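Local coordinates for protein 4-oxalocrotonate decarboxylase NahK (PDB 5D2K) that catalyses the magnesium-assisted decarboxylation of (3E)-2-oxohex-3-enedioate to 2-oxopent-4-enoate in the naphthalene degradation pathway, at residues 8-13 / 37-42; 49-54 / 88-93; 149-154 / 167-172; 192-197 / 244-249. The protein carries 1 engineered substitution. All coordinates share one frame; numbering follows the deposited sequence.

Interaction 1. Residues 8-13 / 37-42; sequences RTLTRE and NDFPEM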
# COMPACT_ATOMS: atom_id res chain seq x y z
N ARG A 8 -9.94 -22.28 4.77
CA ARG A 8 -10.77 -21.59 3.79
C ARG A 8 -12.24 -21.93 3.98
O ARG A 8 -12.57 -23.06 4.35
CB ARG A 8 -10.33 -21.95 2.37
CG ARG A 8 -9.02 -21.29 1.96
CD ARG A 8 -8.49 -21.85 0.64
NE ARG A 8 -7.44 -20.99 0.08
CZ ARG A 8 -6.16 -21.07 0.39
NH1 ARG A 8 -5.73 -21.98 1.26
NH2 ARG A 8 -5.29 -20.24 -0.17
N THR A 9 -13.13 -20.97 3.73
CA THR A 9 -14.57 -21.22 3.85
C THR A 9 -15.36 -20.89 2.58
O THR A 9 -16.51 -21.30 2.43
CB THR A 9 -15.21 -20.44 5.03
OG1 THR A 9 -15.18 -19.03 4.77
CG2 THR A 9 -14.49 -20.73 6.34
N LEU A 10 -14.75 -20.13 1.67
CA LEU A 10 -15.42 -19.78 0.43
C LEU A 10 -15.36 -20.90 -0.60
O LEU A 10 -14.39 -21.67 -0.65
CB LEU A 10 -14.81 -18.51 -0.18
CG LEU A 10 -14.91 -17.21 0.61
CD1 LEU A 10 -14.18 -16.10 -0.15
CD2 LEU A 10 -16.37 -16.82 0.86
N THR A 11 -16.40 -21.00 -1.42
CA THR A 11 -16.35 -21.83 -2.61
C THR A 11 -15.56 -21.08 -3.68
O THR A 11 -15.42 -19.85 -3.60
CB THR A 11 -17.74 -22.16 -3.16
OG1 THR A 11 -18.37 -20.96 -3.63
CG2 THR A 11 -18.62 -22.78 -2.08
N ARG A 12 -15.05 -21.80 -4.69
CA ARG A 12 -14.34 -21.15 -5.79
C ARG A 12 -15.23 -20.14 -6.51
O ARG A 12 -14.79 -19.03 -6.83
CB ARG A 12 -13.80 -22.18 -6.79
CG ARG A 12 -13.19 -21.52 -8.01
CD ARG A 12 -12.46 -22.48 -8.94
NE ARG A 12 -12.07 -21.77 -10.14
CZ ARG A 12 -10.97 -21.02 -10.23
NH1 ARG A 12 -10.16 -20.91 -9.20
NH2 ARG A 12 -10.70 -20.38 -11.36
N GLU A 13 -16.48 -20.52 -6.74
CA GLU A 13 -17.45 -19.62 -7.35
C GLU A 13 -17.58 -18.31 -6.58
O GLU A 13 -17.65 -17.23 -7.18
CB GLU A 13 -18.82 -20.30 -7.44
CG GLU A 13 -19.90 -19.43 -8.06
CD GLU A 13 -21.22 -19.52 -7.33
OE1 GLU A 13 -21.29 -19.03 -6.18
OE2 GLU A 13 -22.18 -20.08 -7.89
N ASN A 37 -19.85 -9.06 6.26
CA ASN A 37 -21.26 -9.04 6.65
C ASN A 37 -22.01 -10.20 6.00
O ASN A 37 -22.83 -10.86 6.65
CB ASN A 37 -21.93 -7.71 6.28
CG ASN A 37 -21.56 -6.58 7.21
OD1 ASN A 37 -20.85 -6.76 8.21
ND2 ASN A 37 -22.03 -5.38 6.89
N ASP A 38 -21.74 -10.45 4.73
CA ASP A 38 -22.38 -11.54 3.99
C ASP A 38 -21.66 -12.88 4.20
O ASP A 38 -22.28 -13.94 4.09
CB ASP A 38 -22.44 -11.21 2.50
CG ASP A 38 -23.70 -10.43 2.11
OD1 ASP A 38 -24.48 -10.02 3.00
OD2 ASP A 38 -23.91 -10.23 0.90
N PHE A 39 -20.36 -12.82 4.47
CA PHE A 39 -19.57 -14.02 4.74
C PHE A 39 -18.82 -13.90 6.06
O PHE A 39 -17.61 -13.69 6.07
CB PHE A 39 -18.58 -14.28 3.60
CG PHE A 39 -19.24 -14.57 2.29
CD1 PHE A 39 -19.70 -15.84 1.99
CD2 PHE A 39 -19.41 -13.57 1.35
CE1 PHE A 39 -20.31 -16.11 0.79
CE2 PHE A 39 -20.02 -13.83 0.14
CZ PHE A 39 -20.47 -15.10 -0.14
N PRO A 40 -19.54 -14.02 7.19
CA PRO A 40 -18.91 -13.78 8.50
C PRO A 40 -17.79 -14.77 8.86
O PRO A 40 -16.97 -14.44 9.71
CB PRO A 40 -20.08 -13.91 9.49
CG PRO A 40 -21.13 -14.67 8.75
CD PRO A 40 -20.98 -14.28 7.32
N GLU A 41 -17.76 -15.93 8.22
CA GLU A 41 -16.73 -16.93 8.51
C GLU A 41 -15.50 -16.79 7.63
O GLU A 41 -14.55 -17.57 7.76
CB GLU A 41 -17.30 -18.34 8.35
CG GLU A 41 -18.57 -18.59 9.17
CD GLU A 41 -18.38 -18.29 10.64
OE1 GLU A 41 -17.40 -18.80 11.22
OE2 GLU A 41 -19.20 -17.54 11.21
N MET A 42 -15.51 -15.81 6.75
CA MET A 42 -14.39 -15.56 5.84
C MET A 42 -13.07 -15.46 6.59
O MET A 42 -12.97 -14.79 7.62
CB MET A 42 -14.66 -14.27 5.07
CG MET A 42 -13.84 -14.09 3.84
SD MET A 42 -14.64 -12.81 2.84
CE MET A 42 -13.25 -12.37 1.81

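Interaction 2. Residues 49-54 / 88-93; sequences DVQWEI and YGFLAD. With EDO (1,2-ethanediol), chain H.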
# COMPACT_ATOMS: atom_id res chain seq x y z
N ASP A 49 -7.21 -14.97 -1.31
CA ASP A 49 -7.68 -15.61 -2.54
C ASP A 49 -8.42 -14.60 -3.40
O ASP A 49 -8.22 -14.51 -4.62
CB ASP A 49 -8.61 -16.81 -2.26
CG ASP A 49 -7.88 -18.06 -1.79
OD1 ASP A 49 -6.64 -18.11 -1.83
OD2 ASP A 49 -8.58 -19.02 -1.39
N VAL A 50 -9.31 -13.83 -2.76
CA VAL A 50 -10.06 -12.82 -3.47
C VAL A 50 -9.12 -11.74 -4.02
O VAL A 50 -9.24 -11.36 -5.19
CB VAL A 50 -11.14 -12.19 -2.57
CG1 VAL A 50 -11.79 -10.98 -3.24
CG2 VAL A 50 -12.21 -13.24 -2.22
N GLN A 51 -8.19 -11.26 -3.20
CA GLN A 51 -7.24 -10.25 -3.66
C GLN A 51 -6.42 -10.70 -4.86
O GLN A 51 -6.26 -9.95 -5.84
CB GLN A 51 -6.28 -9.85 -2.53
CG GLN A 51 -5.39 -8.67 -2.94
CD GLN A 51 -4.25 -8.42 -1.97
OE1 GLN A 51 -3.08 -8.63 -2.30
NE2 GLN A 51 -4.58 -7.93 -0.77
N TRP A 52 -5.90 -11.93 -4.81
CA TRP A 52 -5.09 -12.42 -5.91
C TRP A 52 -5.94 -12.68 -7.16
O TRP A 52 -5.44 -12.61 -8.28
CB TRP A 52 -4.31 -13.68 -5.51
CG TRP A 52 -3.09 -13.42 -4.67
CD1 TRP A 52 -3.06 -13.25 -3.32
CD2 TRP A 52 -1.73 -13.30 -5.12
NE1 TRP A 52 -1.76 -13.04 -2.90
CE2 TRP A 52 -0.93 -13.06 -3.99
CE3 TRP A 52 -1.11 -13.38 -6.38
CZ2 TRP A 52 0.46 -12.90 -4.07
CZ3 TRP A 52 0.27 -13.22 -6.46
CH2 TRP A 52 1.04 -12.98 -5.31
N GLU A 53 -7.24 -12.94 -6.98
CA GLU A 53 -8.12 -13.06 -8.13
C GLU A 53 -8.36 -11.70 -8.76
O GLU A 53 -8.44 -11.59 -9.98
CB GLU A 53 -9.44 -13.74 -7.74
CG GLU A 53 -10.51 -13.75 -8.83
CD GLU A 53 -10.14 -14.43 -10.14
OE1 GLU A 53 -9.13 -15.18 -10.21
OE2 GLU A 53 -10.89 -14.21 -11.12
N ILE A 54 -8.46 -10.64 -7.95
CA ILE A 54 -8.57 -9.30 -8.51
C ILE A 54 -7.30 -8.98 -9.30
O ILE A 54 -7.36 -8.44 -10.41
CB ILE A 54 -8.81 -8.24 -7.41
CG1 ILE A 54 -10.17 -8.47 -6.74
CG2 ILE A 54 -8.76 -6.85 -8.00
CD1 ILE A 54 -10.47 -7.50 -5.60
N TYR A 88 -0.70 -7.04 3.07
CA TYR A 88 -0.12 -6.56 1.83
C TYR A 88 -1.19 -6.47 0.74
O TYR A 88 -2.28 -7.03 0.88
CB TYR A 88 1.06 -7.44 1.37
CG TYR A 88 0.69 -8.84 0.89
CD1 TYR A 88 0.21 -9.06 -0.39
CD2 TYR A 88 0.84 -9.94 1.74
CE1 TYR A 88 -0.11 -10.35 -0.82
CE2 TYR A 88 0.54 -11.22 1.32
CZ TYR A 88 0.05 -11.42 0.05
OH TYR A 88 -0.27 -12.70 -0.37
N GLY A 89 -0.86 -5.76 -0.33
CA GLY A 89 -1.69 -5.71 -1.53
C GLY A 89 -0.78 -5.44 -2.72
O GLY A 89 0.43 -5.30 -2.56
N PHE A 90 -1.36 -5.37 -3.91
CA PHE A 90 -0.57 -5.15 -5.12
C PHE A 90 -0.83 -3.78 -5.74
O PHE A 90 -1.85 -3.14 -5.44
CB PHE A 90 -0.87 -6.24 -6.17
CG PHE A 90 -2.26 -6.17 -6.73
CD1 PHE A 90 -2.55 -5.35 -7.82
CD2 PHE A 90 -3.29 -6.90 -6.16
CE1 PHE A 90 -3.84 -5.26 -8.33
CE2 PHE A 90 -4.58 -6.82 -6.66
CZ PHE A 90 -4.86 -6.00 -7.75
N LEU A 91 0.09 -3.34 -6.60
CA LEU A 91 -0.02 -2.05 -7.28
C LEU A 91 -0.11 -2.24 -8.80
O LEU A 91 0.80 -2.83 -9.41
CB LEU A 91 1.18 -1.16 -6.93
CG LEU A 91 1.41 -0.94 -5.44
CD1 LEU A 91 2.74 -0.23 -5.22
CD2 LEU A 91 0.28 -0.11 -4.83
N ALA A 92 -1.20 -1.78 -9.40
CA ALA A 92 -1.35 -1.83 -10.85
C ALA A 92 -0.74 -0.59 -11.51
O ALA A 92 -0.64 0.48 -10.89
CB ALA A 92 -2.82 -1.96 -11.23
N ASP A 93 -0.34 -0.73 -12.78
CA ASP A 93 0.37 0.37 -13.42
C ASP A 93 -0.43 1.69 -13.46
O ASP A 93 0.16 2.75 -13.22
CB ASP A 93 0.86 -0.02 -14.84
CG ASP A 93 -0.20 -0.66 -15.73
OD1 ASP A 93 -1.43 -0.58 -15.49
OD2 ASP A 93 0.24 -1.23 -16.76
C1 EDO H . -0.96 -14.64 2.81
O1 EDO H . 0.05 -14.49 1.79
C2 EDO H . -0.52 -13.98 4.12
O2 EDO H . -1.32 -14.49 5.21

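Interaction 3. Residues 149-154 / 167-172; sequences IDSRYE and NASSTR. With OOG (2-oxoadipic acid), chain D.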
# COMPACT_ATOMS: atom_id res chain seq x y z
N ILE A 149 -4.74 6.22 -0.54
CA ILE A 149 -5.58 5.07 -0.22
C ILE A 149 -7.04 5.47 -0.28
O ILE A 149 -7.39 6.63 -0.09
CB ILE A 149 -5.25 4.47 1.16
CG1 ILE A 149 -5.30 5.54 2.25
CG2 ILE A 149 -3.91 3.73 1.12
CD1 ILE A 149 -5.25 4.95 3.67
N ASP A 150 -7.88 4.49 -0.57
CA ASP A 150 -9.29 4.77 -0.84
C ASP A 150 -10.09 3.50 -0.66
O ASP A 150 -10.42 2.81 -1.64
CB ASP A 150 -9.44 5.35 -2.26
CG ASP A 150 -10.80 5.97 -2.50
OD1 ASP A 150 -11.39 6.51 -1.55
OD2 ASP A 150 -11.28 5.92 -3.65
N SER A 151 -10.40 3.16 0.58
CA SER A 151 -11.15 1.94 0.86
C SER A 151 -12.48 1.95 0.13
O SER A 151 -13.17 2.97 0.13
CB SER A 151 -11.39 1.79 2.36
OG SER A 151 -12.19 0.64 2.63
N ARG A 152 -12.83 0.83 -0.48
CA ARG A 152 -14.13 0.74 -1.13
C ARG A 152 -15.26 0.47 -0.12
O ARG A 152 -16.41 0.38 -0.51
CB ARG A 152 -14.10 -0.34 -2.23
CG ARG A 152 -13.69 0.21 -3.62
CD ARG A 152 -12.32 0.94 -3.62
NE ARG A 152 -11.23 0.02 -3.29
CZ ARG A 152 -9.95 0.21 -3.60
NH1 ARG A 152 -9.04 -0.70 -3.24
NH2 ARG A 152 -9.57 1.29 -4.29
N TYR A 153 -14.93 0.37 1.17
CA TYR A 153 -15.98 0.18 2.18
C TYR A 153 -16.44 1.51 2.73
O TYR A 153 -15.65 2.43 2.90
CB TYR A 153 -15.49 -0.74 3.30
CG TYR A 153 -15.07 -2.08 2.75
CD1 TYR A 153 -16.00 -2.92 2.15
CD2 TYR A 153 -13.75 -2.48 2.80
CE1 TYR A 153 -15.62 -4.14 1.62
CE2 TYR A 153 -13.35 -3.69 2.28
CZ TYR A 153 -14.29 -4.52 1.69
OH TYR A 153 -13.87 -5.72 1.19
N GLU A 154 -17.75 1.59 3.00
CA GLU A 154 -18.38 2.83 3.43
C GLU A 154 -17.75 3.38 4.70
O GLU A 154 -17.40 2.62 5.61
CB GLU A 154 -19.88 2.63 3.64
CG GLU A 154 -20.59 3.88 4.15
CD GLU A 154 -22.10 3.76 4.13
OE1 GLU A 154 -22.60 2.67 3.80
OE2 GLU A 154 -22.78 4.76 4.44
N ASN A 167 -7.84 -5.37 -1.61
CA ASN A 167 -6.47 -5.03 -1.99
C ASN A 167 -5.86 -3.94 -1.11
O ASN A 167 -5.16 -3.04 -1.59
CB ASN A 167 -6.40 -4.62 -3.46
CG ASN A 167 -4.98 -4.59 -3.98
OD1 ASN A 167 -4.13 -5.35 -3.50
ND2 ASN A 167 -4.70 -3.71 -4.93
N ALA A 168 -6.13 -4.03 0.19
CA ALA A 168 -5.58 -3.10 1.18
C ALA A 168 -5.81 -1.63 0.80
O ALA A 168 -4.96 -0.78 1.05
CB ALA A 168 -4.09 -3.38 1.39
N SER A 169 -6.98 -1.34 0.22
CA SER A 169 -7.43 0.03 -0.07
C SER A 169 -6.57 0.77 -1.11
O SER A 169 -6.64 1.99 -1.23
CB SER A 169 -7.46 0.86 1.23
OG SER A 169 -8.19 0.19 2.26
N SER A 170 -5.79 0.02 -1.88
CA SER A 170 -4.88 0.66 -2.83
C SER A 170 -5.63 1.35 -3.96
O SER A 170 -6.67 0.85 -4.42
CB SER A 170 -3.92 -0.37 -3.41
OG SER A 170 -3.20 -1.05 -2.39
N THR A 171 -5.10 2.47 -4.45
CA THR A 171 -5.70 3.10 -5.62
C THR A 171 -4.75 4.01 -6.42
O THR A 171 -4.81 4.00 -7.65
CB THR A 171 -7.01 3.87 -5.22
OG1 THR A 171 -7.91 3.92 -6.33
CG2 THR A 171 -6.73 5.29 -4.70
N ARG A 172 -3.89 4.79 -5.75
CA ARG A 172 -2.87 5.58 -6.45
C ARG A 172 -1.59 5.63 -5.64
O ARG A 172 -1.62 5.44 -4.43
CB ARG A 172 -3.31 7.03 -6.70
CG ARG A 172 -4.63 7.22 -7.47
CD ARG A 172 -4.48 6.97 -8.97
NE ARG A 172 -5.75 7.24 -9.66
CZ ARG A 172 -6.70 6.35 -9.88
NH1 ARG A 172 -6.55 5.08 -9.49
NH2 ARG A 172 -7.82 6.71 -10.50
C2 OOG D . -5.34 0.08 4.54
C3 OOG D . -4.08 0.52 3.82
C4 OOG D . -2.90 0.52 4.77
C6 OOG D . -0.57 1.67 5.04
O4 OOG D . 0.43 2.22 4.51
O3 OOG D . -0.66 1.55 6.28
C5 OOG D . -1.68 1.17 4.15
C1 OOG D . -6.13 1.30 5.00
O1 OOG D . -7.29 1.53 4.54
O2 OOG D . -5.62 2.07 5.85
O5 OOG D . -1.56 1.32 2.95
O HOH W 1 -10.50 3.90 -5.29
O HOH W 2 -10.48 -1.43 2.21

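Interaction 4. Residues 192-197 / 244-249; sequences VVMEKN and AAVPVA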
# COMPACT_ATOMS: atom_id res chain seq x y z
N VAL A 192 10.17 12.57 7.76
CA VAL A 192 9.19 12.87 6.73
C VAL A 192 8.17 13.90 7.24
O VAL A 192 7.63 13.73 8.33
CB VAL A 192 8.48 11.58 6.28
CG1 VAL A 192 7.59 11.86 5.12
CG2 VAL A 192 9.49 10.50 5.91
N VAL A 193 7.94 14.96 6.47
CA VAL A 193 7.01 16.01 6.87
C VAL A 193 5.95 16.18 5.79
O VAL A 193 6.28 16.55 4.66
CB VAL A 193 7.73 17.35 7.09
CG1 VAL A 193 6.74 18.45 7.47
CG2 VAL A 193 8.82 17.22 8.15
N MET A 194 4.69 15.93 6.15
CA MET A 194 3.57 16.06 5.22
C MET A 194 2.92 17.44 5.36
O MET A 194 2.48 17.81 6.45
CB MET A 194 2.53 14.97 5.46
CG MET A 194 1.28 15.04 4.58
SD MET A 194 -0.03 13.91 5.13
CE MET A 194 0.71 12.31 4.79
N GLU A 195 2.88 18.17 4.26
CA GLU A 195 2.20 19.47 4.21
C GLU A 195 0.96 19.37 3.33
O GLU A 195 0.98 18.73 2.29
CB GLU A 195 3.14 20.55 3.68
CG GLU A 195 4.41 20.72 4.53
CD GLU A 195 5.38 21.75 3.98
OE1 GLU A 195 5.13 22.28 2.87
OE2 GLU A 195 6.39 22.04 4.65
N LYS A 196 -0.13 20.01 3.76
CA LYS A 196 -1.35 20.07 2.96
C LYS A 196 -1.78 21.52 2.90
O LYS A 196 -1.86 22.18 3.94
CB LYS A 196 -2.45 19.19 3.54
CG LYS A 196 -3.84 19.35 2.88
CD LYS A 196 -4.85 18.43 3.56
CE LYS A 196 -6.28 18.67 3.12
NZ LYS A 196 -7.21 17.89 3.98
N ASN A 197 -2.01 22.02 1.69
CA ASN A 197 -2.45 23.40 1.51
C ASN A 197 -1.55 24.38 2.27
O ASN A 197 -2.02 25.31 2.92
CB ASN A 197 -3.92 23.53 1.93
CG ASN A 197 -4.84 22.74 1.01
OD1 ASN A 197 -4.50 22.48 -0.14
ND2 ASN A 197 -6.01 22.34 1.52
N ALA A 244 -0.28 8.87 10.22
CA ALA A 244 -1.69 8.74 9.95
C ALA A 244 -2.01 9.33 8.57
O ALA A 244 -1.38 10.28 8.12
CB ALA A 244 -2.51 9.44 11.03
N ALA A 245 -3.00 8.74 7.92
CA ALA A 245 -3.46 9.19 6.62
C ALA A 245 -4.32 10.46 6.74
O ALA A 245 -5.00 10.67 7.75
CB ALA A 245 -4.23 8.07 5.94
N VAL A 246 -4.26 11.30 5.71
CA VAL A 246 -4.92 12.61 5.72
C VAL A 246 -5.87 12.73 4.53
O VAL A 246 -5.48 12.47 3.40
CB VAL A 246 -3.88 13.73 5.67
CG1 VAL A 246 -4.52 15.09 5.42
CG2 VAL A 246 -3.04 13.73 6.96
N PRO A 247 -7.13 13.12 4.77
CA PRO A 247 -8.07 13.23 3.65
C PRO A 247 -7.67 14.31 2.63
O PRO A 247 -7.06 15.33 2.98
CB PRO A 247 -9.40 13.57 4.34
CG PRO A 247 -9.02 14.15 5.66
CD PRO A 247 -7.73 13.51 6.06
N VAL A 248 -7.97 14.04 1.36
CA VAL A 248 -7.73 15.01 0.30
C VAL A 248 -8.99 15.17 -0.54
O VAL A 248 -9.84 14.27 -0.59
CB VAL A 248 -6.54 14.61 -0.62
CG1 VAL A 248 -5.22 14.81 0.12
CG2 VAL A 248 -6.71 13.17 -1.12
N ALA A 249 -9.12 16.33 -1.17
CA ALA A 249 -10.32 16.69 -1.91
C ALA A 249 -9.97 17.66 -3.04
O ALA A 249 -8.87 18.23 -3.04
CB ALA A 249 -11.35 17.33 -0.95

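Interaction 1. Residues 8-13 / 37-42
Thr9 OG1 is hydrogen-bonded to Asp46 OD2 and lies 3.4 Å from Glu41 O. The approach to Glu41 is not a hydrogen bond. The other carboxylate oxygen, Asp46 OD1, is bonded to Leu10 N. One carboxylate thus holds two successive residues of segment 8-13. Thr9 CG2 also reaches the backbone of Glu41, 3.5 Å from its O. Glu41 belongs to a type I beta turn from Phe39 to Met42, closed by Met42 N donating to Phe39 O at 3.1 Å. Across the two segments the contact is van der Waals and CH-pi alone.

Leu10 carries the apolar part. With CG anti to the carbonyl carbon (chi1 -64°), the end of the side chain comes nearer to segment 37-42, and its two methyls find different partners. CD2 sits over one face of the Phe39 ring, 4.0 Å from the ring centroid. It is displaced toward the rim on the CG and CD1 side, and CD1 of Phe39 is its nearest atom at 3.7 Å. This is a CH-pi contact, and the two side chains run roughly perpendicular. The other methyl, CD1 of Leu10, meets Met42 CE more loosely at 4.3 Å.

The contact lies near the surface, far from the active site. Helix 12-27 starts just after Thr11, its N-cap residue. Leu10 and Phe39 both rest on Leu18 of that helix. The Met42 side chain touches Ala47 of helix 44-60 and Ile161 and Ala165 of helix 160-165.

Interaction 2. Residues 49-54 / 88-93
Gln51 NE2 donates to Tyr88 O at 3.0 Å, and the bond is nearly straight (166°). The nitrogen meets a lone pair in the carbonyl plane, and the oxygen lies close to the amide plane of Gln51. The Gln51 side chain gets there by running out extended, with CG anti to the backbone N (chi1 -173°). The same NE2 is also bonded to Val164 O, so two carbonyls hold this buried amide and fix its flip. Its other end, OE1, lies 3.3 Å from Gly89 CA.

Trp52 NE1 makes the second bond, to Tyr88 OH, also 3.0 Å long. The hydroxyl sits at the indole edge, in the ring plane. The two rings meet rim to rim with planes steeply inclined, and neither covers the other. Tyr88 OH donates onward to O1 of a 1,2-ethanediol at 2.8 Å. That molecule probably comes from the crystallisation liquor. The hydroxyl therefore accepts from one side chain and gives to the diol.

Further along, packing takes over. Phe90 brings CE2 to within 3.6 Å of Gln51 O. Its ring edge takes Ile54 CG2, 4.0 Å from CZ and near the ring plane.

Helix 44-60 and strand 87-92 run almost parallel here, 8° apart, with axes 9.2 Å from each other. The strand pairs with strand 65-71, where Gly89 bonds to Lys69, a ligand-binding residue. Helix 213-225 covers Tyr88 and Trp52, and helix 12-27 backs Ile54.

Interaction 3. Residues 149-154 / 167-172
The Arg152 guanidinium takes Ser170 O at its edge. NH1 (3.1 Å) and NH2 (2.9 Å) both donate to this one oxygen, end-on and within the guanidinium plane. Both come from the same face of the carbonyl plane, NH1 tilted from it and NH2 above it. Asp150 O lies over one face of the guanidinium, toward the rim. A water at the edge accepts from NH2, donates to Asp150 OD2 and bonds Thr171 OG1. Asp150 OD2 is also hydrogen-bonded to Ile109 N, and OD1 to His110 N. The chain is bent at chi2 (56°) and chi3 (64°), which folds the group back onto segment 167-172. NE forms a salt bridge to Asp166. A leucine in place of Arg152 would probably leave Ser170 O and the Asp166 carboxylate without their mate.

The backbones are joined by Asp150 N to Ser169 O at 2.9 Å. Asp150 CB packs on Thr171 CG2 at 3.6 Å. Ser151 OG closes an ST turn with Tyr153 N, and a second water links that hydroxyl to Ser169 OG.

Ser169 OG donates to O1 of 2-oxoadipate at 2.8 Å, while the water donates to Ser169 OG. The water probably helps orient the hydroxyl. Ile149 CD1 lies 3.6 Å from O2 of the same carboxylate. This group is remote from the keto end, and it probably matches the carboxylate lost as carbon dioxide.

Interaction 4. Residues 192-197 / 244-249
Met194 SD presses on Val246 CG2 at 3.5 Å, and this is the close, buried part of the contact. The Met194 and Val246 side chains lie alongside each other, running opposite ways. Met194 CG is anti to the backbone N (chi1 178°), and the chain bends only at its last torsion. Its CE comes no nearer than 4.4 Å to Ala244 O, so the fit slackens at that end.

Strand 191-196 belongs to a five-stranded mixed sheet. Strand 246-247 pairs with strand 112-121 in the other sheet of this fumarylacetoacetate hydrolase-type fold. The contact joins the two sheets through side chains of strand 191-196 that reach Val246 and the Pro247 carbonyl. Met194 also touches Ile113 of strand 112-121, close to the metal ligand Glu114.

The outer side is more open. Lys196 stretches out fully and lays CD 3.8 Å from Val246 CG1. Its NZ donates to Pro247 O at 2.8 Å, tilted 33° from the carbonyl plane. NZ also forms a long, weak ion pair with Asp252. A serine in place of Lys196 would probably leave Pro247 O without this donor and uncover the CG1 side of Val246. Pro247 is exposed, and its ring CG comes no closer than 4.5 Å to Lys196 NZ.

In the fold
From the N terminus, interaction 1 closes a loop that holds helix 12-27. Interaction 2 follows and brings helix 44-60 onto strand 87-92, enclosing strand 65-71. Interaction 3 closes a short loop around helix 160-165. Interaction 4 spans the longest excursion, including helix 213-225. The four lie in series, and none nests in or crosses another. Neighbours touch: Arg8 forms a salt bridge with Asp49 between interactions 1 and 2. Asn167 OD1 probably takes a hydrogen bond from Phe90 N between 2 and 3. Ile149 packs on Ala245 between 3 and 4. The series thus runs from the N-terminal helices past the 2-oxoadipate pocket to the five-stranded sheet.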